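Local coordinates for protein pyroglutatmate porin OpdO (PDB 2Y0K) that probably forms a diffusion channel across the outer membrane of Pseudomonas aeruginosa, as a beta-barrel porin of the OprD family, at residues E17-Y22 with A125-L130; L45-G50 with V60-L65. One frame throughout, in Å; residues are numbered along the deposited sequence.

Contact 1 (E17-Y22 with A125-L130); sequences ELRNFY and ANDTRL. With C8E ((hydroxyethyloxy)tri(ethyloxy)octane), chain K.
Arg19 reaches from barrel strand 13-27 into the lumen and grips Asp127 and Leu130, which belong to a long loop folded inward, as in OprD-type porins. The pairing ties the loop to the inner face of the barrel wall. Arg19 CB lies beside Leu130 CD1. CG stands anti to the carbonyl carbon (chi1 -61°), and from there the chain runs extended to NE, carrying the guanidinium straight across to the loop. On the way CD passes 3.2 Å from Leu130 O. NE donates to Glu17 OE2 two residues back on the same strand, at 2.7 Å, arriving well above that carboxylate's plane. The two terminal nitrogens meet Asp127 end-on: NH1 gives a 2.9 Å bond to OD1, and NH2 a 2.8 Å, nearly straight bond to OD2, each oxygen being met on its syn side. The guanidinium and carboxylate planes are turned 33° apart, a twisted version of the bidentate salt bridge. NH1 also donates to Leu130 O, above the carbonyl plane. With every nitrogen engaged, the group can hardly rotate, and the carboxylates of Glu17 and Asp127 probably both stabilise its positive charge. Beside this network the Phe21 ring turns one face to the loop backbone, with Arg129 C over its centre, while the Arg129 guanidinium goes on to Asp93 and Glu38. On the lipid side of the strand, C6 of the detergent C8E lies over one face of the Tyr22 ring, offset toward its rim. Leu130 completes the apolar part, its CD1 lying 3.6 Å from Phe21 CB.

Contact 2 (L45-G50 with V60-L65); sequences LRLESG and VDAIGL
Glu48 and Asp61 form a non-hydrogen-bonded pair of the antiparallel hairpin made by strands 36-48 and 57-69, their side chains lying side by side and pointing the same way. The carboxylate planes are 57° apart, and Glu48 OE1 stays 5.4 Å from Asp61 OD1. With its CG beside the backbone N (chi1 -60°), Asp61 leans over the neighbouring strand, and OD1 comes 3.6 Å from Glu48 CG. On the same face Arg46 and Ile63 form the next non-hydrogen-bonded pair, Arg46 CG passing 4.2 Å from Ile63 CD1 before the guanidinium continues to Glu17. The other face carries Leu45, paired with Gly64, which has no side chain, and Leu47 beside Ala62; Leu47 CB sits 4.2 Å from Ala62 CB, and a bound C8E lies close to Leu45. Two paired rungs of backbone bonds, Leu45 with Gly64 and Leu47 with Ala62, hold the strands almost exactly antiparallel. At Ser49 the pattern changes: Ser49 N still donates to Val60 O, at 3.2 Å, but Val60 N is taken up by the side-chain hydroxyl, Ser49 OG, at 2.8 Å in a nearly straight bond. The like charges of Glu48 and Asp61 would oppose each other, yet Lys103 of the next strand forms a salt bridge to Asp61 OD1 and also donates to Ser49 O, so its positive charge probably offsets the acidic pair.

In the fold
The two contacts lie about 17 Å apart, centre to centre, contact 2 within the barrel wall and contact 1 between the wall and the inward-folded loop. Strands 13-27, 36-48 and 57-69 follow one another in sequence and pair antiparallel in that order; contact 2 joins the last two, whereas contact 1 brings the loop of residues 125-130 back to the first, over a hundred residues earlier. Both segments of contact 2 thus fall between those of contact 1 along the chain. A salt bridge from Glu17 OE1 to Arg46 NH1 connects them directly, so wall pairing and loop attachment share one charged network, in which Glu17 pairs with both Arg19 and Arg46, whose guanidinium groups come close, and probably eases their repulsion.

Contact 1 (E17-Y22 with A125-L130)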
loop_
_atom_site.group_PDB
_atom_site.type_symbol
_atom_site.label_atom_id
_atom_site.label_comp_id
_atom_site.label_asym_id
_atom_site.label_seq_id
_atom_site.Cartn_x
_atom_site.Cartn_y
_atom_site.Cartn_z
ATOM N N GLU A 17 -2.801 -14.499 -12.682
ATOM C CA GLU A 17 -1.494 -14.345 -12.067
ATOM C C GLU A 17 -1.250 -15.497 -11.110
ATOM O O GLU A 17 -2.130 -15.845 -10.326
ATOM C CB GLU A 17 -1.370 -13.008 -11.338
ATOM C CG GLU A 17 0.019 -12.807 -10.738
ATOM C CD GLU A 17 0.112 -11.641 -9.760
ATOM O OE1 GLU A 17 -0.810 -10.792 -9.742
ATOM O OE2 GLU A 17 1.114 -11.577 -9.010
ATOM N N LEU A 18 -0.062 -16.094 -11.200
ATOM C CA LEU A 18 0.356 -17.149 -10.283
ATOM C C LEU A 18 1.373 -16.603 -9.298
ATOM O O LEU A 18 2.310 -15.902 -9.682
ATOM C CB LEU A 18 1.001 -18.317 -11.036
ATOM C CG LEU A 18 0.149 -19.176 -11.966
ATOM C CD1 LEU A 18 -0.886 -19.907 -11.170
ATOM C CD2 LEU A 18 -0.511 -18.335 -13.045
ATOM N N ARG A 19 1.197 -16.929 -8.027
ATOM C CA ARG A 19 2.187 -16.563 -7.022
ATOM C C ARG A 19 2.574 -17.749 -6.166
ATOM O O ARG A 19 1.724 -18.399 -5.550
ATOM C CB ARG A 19 1.661 -15.463 -6.104
ATOM C CG ARG A 19 1.322 -14.173 -6.794
ATOM C CD ARG A 19 1.016 -13.124 -5.742
ATOM N NE ARG A 19 0.723 -11.830 -6.330
ATOM C CZ ARG A 19 0.070 -10.864 -5.694
ATOM N NH1 ARG A 19 -0.368 -11.065 -4.460
ATOM N NH2 ARG A 19 -0.158 -9.704 -6.297
ATOM N N ASN A 20 3.863 -18.038 -6.127
ATOM C CA ASN A 20 4.364 -18.974 -5.149
ATOM C C ASN A 20 5.160 -18.168 -4.124
ATOM O O ASN A 20 5.999 -17.344 -4.479
ATOM C CB ASN A 20 5.209 -20.054 -5.816
ATOM C CG ASN A 20 5.571 -21.171 -4.867
ATOM O OD1 ASN A 20 6.620 -21.125 -4.223
ATOM N ND2 ASN A 20 4.698 -22.184 -4.764
ATOM N N PHE A 21 4.874 -18.397 -2.851
ATOM C CA PHE A 21 5.274 -17.474 -1.815
ATOM C C PHE A 21 5.807 -18.187 -0.575
ATOM O O PHE A 21 5.101 -18.971 0.064
ATOM C CB PHE A 21 4.086 -16.584 -1.455
ATOM C CG PHE A 21 4.374 -15.579 -0.372
ATOM C CD1 PHE A 21 5.028 -14.402 -0.661
ATOM C CD2 PHE A 21 3.971 -15.809 0.935
ATOM C CE1 PHE A 21 5.301 -13.471 0.334
ATOM C CE2 PHE A 21 4.233 -14.878 1.937
ATOM C CZ PHE A 21 4.903 -13.706 1.631
ATOM N N TYR A 22 7.065 -17.916 -0.248
ATOM C CA TYR A 22 7.664 -18.428 0.977
ATOM C C TYR A 22 7.987 -17.277 1.898
ATOM O O TYR A 22 8.542 -16.259 1.479
ATOM C CB TYR A 22 8.937 -19.230 0.700
ATOM C CG TYR A 22 9.609 -19.679 1.976
ATOM C CD1 TYR A 22 8.975 -20.557 2.846
ATOM C CD2 TYR A 22 10.863 -19.213 2.322
ATOM C CE1 TYR A 22 9.582 -20.962 4.021
ATOM C CE2 TYR A 22 11.483 -19.617 3.498
ATOM C CZ TYR A 22 10.839 -20.490 4.337
ATOM O OH TYR A 22 11.454 -20.883 5.496
ATOM N N ALA A 125 -4.907 -0.282 0.287
ATOM C CA ALA A 125 -5.027 -1.717 0.421
ATOM C C ALA A 125 -3.661 -2.328 0.224
ATOM O O ALA A 125 -2.910 -1.926 -0.665
ATOM C CB ALA A 125 -6.005 -2.275 -0.606
ATOM N N ASN A 126 -3.348 -3.299 1.067
ATOM C CA ASN A 126 -2.073 -3.982 1.020
ATOM C C ASN A 126 -2.065 -5.119 0.013
ATOM O O ASN A 126 -3.053 -5.833 -0.137
ATOM C CB ASN A 126 -1.739 -4.546 2.406
ATOM C CG ASN A 126 -0.515 -5.430 2.378
ATOM O OD1 ASN A 126 -0.577 -6.594 1.955
ATOM N ND2 ASN A 126 0.621 -4.872 2.791
ATOM N N ASP A 127 -0.944 -5.290 -0.672
ATOM C CA ASP A 127 -0.730 -6.482 -1.484
ATOM C C ASP A 127 0.731 -6.925 -1.437
ATOM O O ASP A 127 1.386 -7.008 -2.474
ATOM C CB ASP A 127 -1.164 -6.246 -2.937
ATOM C CG ASP A 127 -1.240 -7.552 -3.754
ATOM O OD1 ASP A 127 -1.303 -8.653 -3.147
ATOM O OD2 ASP A 127 -1.249 -7.478 -5.002
ATOM N N THR A 128 1.241 -7.208 -0.239
ATOM C CA THR A 128 2.639 -7.610 -0.089
ATOM C C THR A 128 2.767 -9.024 0.463
ATOM O O THR A 128 3.857 -9.440 0.906
ATOM C CB THR A 128 3.440 -6.653 0.843
ATOM O OG1 THR A 128 2.762 -6.512 2.098
ATOM C CG2 THR A 128 3.637 -5.280 0.204
ATOM N N ARG A 129 1.650 -9.748 0.461
ATOM C CA ARG A 129 1.638 -11.137 0.895
ATOM C C ARG A 129 1.251 -12.055 -0.286
ATOM O O ARG A 129 1.687 -11.821 -1.406
ATOM C CB ARG A 129 0.720 -11.320 2.115
ATOM C CG ARG A 129 0.844 -12.703 2.781
ATOM C CD ARG A 129 0.333 -12.719 4.225
ATOM N NE ARG A 129 0.209 -14.086 4.733
ATOM C CZ ARG A 129 -0.251 -14.405 5.938
ATOM N NH1 ARG A 129 -0.638 -13.456 6.784
ATOM N NH2 ARG A 129 -0.325 -15.679 6.299
ATOM N N LEU A 130 0.433 -13.076 -0.055
ATOM C CA LEU A 130 0.097 -14.006 -1.132
ATOM C C LEU A 130 -1.048 -13.461 -1.978
ATOM O O LEU A 130 -0.963 -13.400 -3.208
ATOM C CB LEU A 130 -0.277 -15.380 -0.572
ATOM C CG LEU A 130 -0.619 -16.449 -1.629
ATOM C CD1 LEU A 130 0.618 -16.945 -2.392
ATOM C CD2 LEU A 130 -1.376 -17.611 -0.979
HETATM C C1 C8E K . 7.790 -25.150 5.416
HETATM C C2 C8E K . 8.713 -25.745 4.345
HETATM C C3 C8E K . 9.174 -24.601 3.436
HETATM C C4 C8E K . 10.350 -24.971 2.539
HETATM C C5 C8E K . 10.006 -24.762 1.066
HETATM C C6 C8E K . 10.476 -23.401 0.547
HETATM C C7 C8E K . 10.567 -23.413 -0.980
HETATM C C8 C8E K . 11.079 -22.080 -1.535
HETATM O O9 C8E K . 10.165 -21.546 -2.471
HETATM C C10 C8E K . 10.635 -21.620 -3.798
#

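Contact 2 (L45-G50 with V60-L65)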
loop_
_atom_site.group_PDB
_atom_site.type_symbol
_atom_site.label_atom_id
_atom_site.label_comp_id
_atom_site.label_asym_id
_atom_site.label_seq_id
_atom_site.Cartn_x
_atom_site.Cartn_y
_atom_site.Cartn_z
ATOM N N LEU A 45 -7.341 -14.234 -10.591
ATOM C CA LEU A 45 -7.978 -14.016 -11.888
ATOM C C LEU A 45 -8.631 -12.642 -11.876
ATOM O O LEU A 45 -9.496 -12.372 -11.051
ATOM C CB LEU A 45 -9.023 -15.100 -12.155
ATOM C CG LEU A 45 -9.770 -15.110 -13.496
ATOM C CD1 LEU A 45 -8.830 -15.417 -14.669
ATOM C CD2 LEU A 45 -10.906 -16.130 -13.446
ATOM N N ARG A 46 -8.179 -11.765 -12.759
ATOM C CA ARG A 46 -8.736 -10.418 -12.842
ATOM C C ARG A 46 -9.558 -10.263 -14.117
ATOM O O ARG A 46 -9.058 -10.503 -15.221
ATOM C CB ARG A 46 -7.631 -9.356 -12.781
ATOM C CG ARG A 46 -6.833 -9.350 -11.469
ATOM C CD ARG A 46 -5.679 -8.321 -11.479
ATOM N NE ARG A 46 -4.980 -8.221 -10.189
ATOM C CZ ARG A 46 -3.859 -8.880 -9.880
ATOM N NH1 ARG A 46 -3.302 -9.712 -10.755
ATOM N NH2 ARG A 46 -3.292 -8.716 -8.691
ATOM N N LEU A 47 -10.822 -9.882 -13.955
ATOM C CA LEU A 47 -11.729 -9.704 -15.084
ATOM C C LEU A 47 -12.285 -8.290 -15.121
ATOM O O LEU A 47 -12.920 -7.836 -14.173
ATOM C CB LEU A 47 -12.881 -10.699 -15.017
ATOM C CG LEU A 47 -12.443 -12.159 -14.937
ATOM C CD1 LEU A 47 -13.615 -13.099 -14.674
ATOM C CD2 LEU A 47 -11.721 -12.533 -16.222
ATOM N N GLU A 48 -12.047 -7.602 -16.231
ATOM C CA GLU A 48 -12.521 -6.239 -16.400
ATOM C C GLU A 48 -13.350 -6.118 -17.688
ATOM O O GLU A 48 -12.817 -6.217 -18.788
ATOM C CB GLU A 48 -11.330 -5.278 -16.414
ATOM C CG GLU A 48 -11.663 -3.871 -16.870
ATOM C CD GLU A 48 -10.430 -2.985 -16.981
ATOM O OE1 GLU A 48 -9.356 -3.389 -16.479
ATOM O OE2 GLU A 48 -10.536 -1.884 -17.570
ATOM N N SER A 49 -14.657 -5.927 -17.537
ATOM C CA SER A 49 -15.559 -5.803 -18.683
ATOM C C SER A 49 -15.450 -4.433 -19.342
ATOM O O SER A 49 -14.842 -3.497 -18.797
ATOM C CB SER A 49 -17.008 -5.988 -18.238
ATOM O OG SER A 49 -17.503 -4.794 -17.645
ATOM N N GLY A 50 -16.062 -4.313 -20.514
ATOM C CA GLY A 50 -16.226 -3.019 -21.147
ATOM C C GLY A 50 -17.409 -2.321 -20.512
ATOM O O GLY A 50 -17.890 -2.742 -19.451
ATOM N N VAL A 60 -18.845 -4.400 -15.191
ATOM C CA VAL A 60 -18.640 -5.233 -14.016
ATOM C C VAL A 60 -17.224 -5.787 -14.047
ATOM O O VAL A 60 -16.760 -6.258 -15.083
ATOM C CB VAL A 60 -19.640 -6.413 -13.983
ATOM C CG1 VAL A 60 -19.370 -7.312 -12.787
ATOM C CG2 VAL A 60 -21.085 -5.902 -13.969
ATOM N N ASP A 61 -16.527 -5.699 -12.922
ATOM C CA ASP A 61 -15.230 -6.351 -12.795
ATOM C C ASP A 61 -15.374 -7.480 -11.797
ATOM O O ASP A 61 -16.271 -7.479 -10.956
ATOM C CB ASP A 61 -14.145 -5.391 -12.296
ATOM C CG ASP A 61 -13.931 -4.189 -13.213
ATOM O OD1 ASP A 61 -14.226 -4.263 -14.431
ATOM O OD2 ASP A 61 -13.441 -3.157 -12.699
ATOM N N ALA A 62 -14.479 -8.444 -11.889
ATOM C CA ALA A 62 -14.439 -9.515 -10.911
ATOM C C ALA A 62 -12.991 -9.798 -10.564
ATOM O O ALA A 62 -12.088 -9.559 -11.366
ATOM C CB ALA A 62 -15.133 -10.782 -11.454
ATOM N N ILE A 63 -12.763 -10.282 -9.354
ATOM C CA ILE A 63 -11.448 -10.784 -9.013
ATOM C C ILE A 63 -11.588 -12.079 -8.238
ATOM O O ILE A 63 -12.291 -12.139 -7.234
ATOM C CB ILE A 63 -10.616 -9.771 -8.229
ATOM C CG1 ILE A 63 -9.239 -10.374 -7.908
ATOM C CG2 ILE A 63 -11.362 -9.342 -6.966
ATOM C CD1 ILE A 63 -8.196 -9.364 -7.492
ATOM N N GLY A 64 -10.933 -13.118 -8.741
ATOM C CA GLY A 64 -10.972 -14.425 -8.123
ATOM C C GLY A 64 -9.673 -14.773 -7.422
ATOM O O GLY A 64 -8.590 -14.696 -8.003
ATOM N N LEU A 65 -9.786 -15.161 -6.160
ATOM C CA LEU A 65 -8.618 -15.451 -5.354
ATOM C C LEU A 65 -8.686 -16.890 -4.902
ATOM O O LEU A 65 -9.707 -17.349 -4.386
ATOM C CB LEU A 65 -8.559 -14.512 -4.141
ATOM C CG LEU A 65 -8.717 -13.023 -4.490
ATOM C CD1 LEU A 65 -8.778 -12.125 -3.244
ATOM C CD2 LEU A 65 -7.590 -12.590 -5.411
#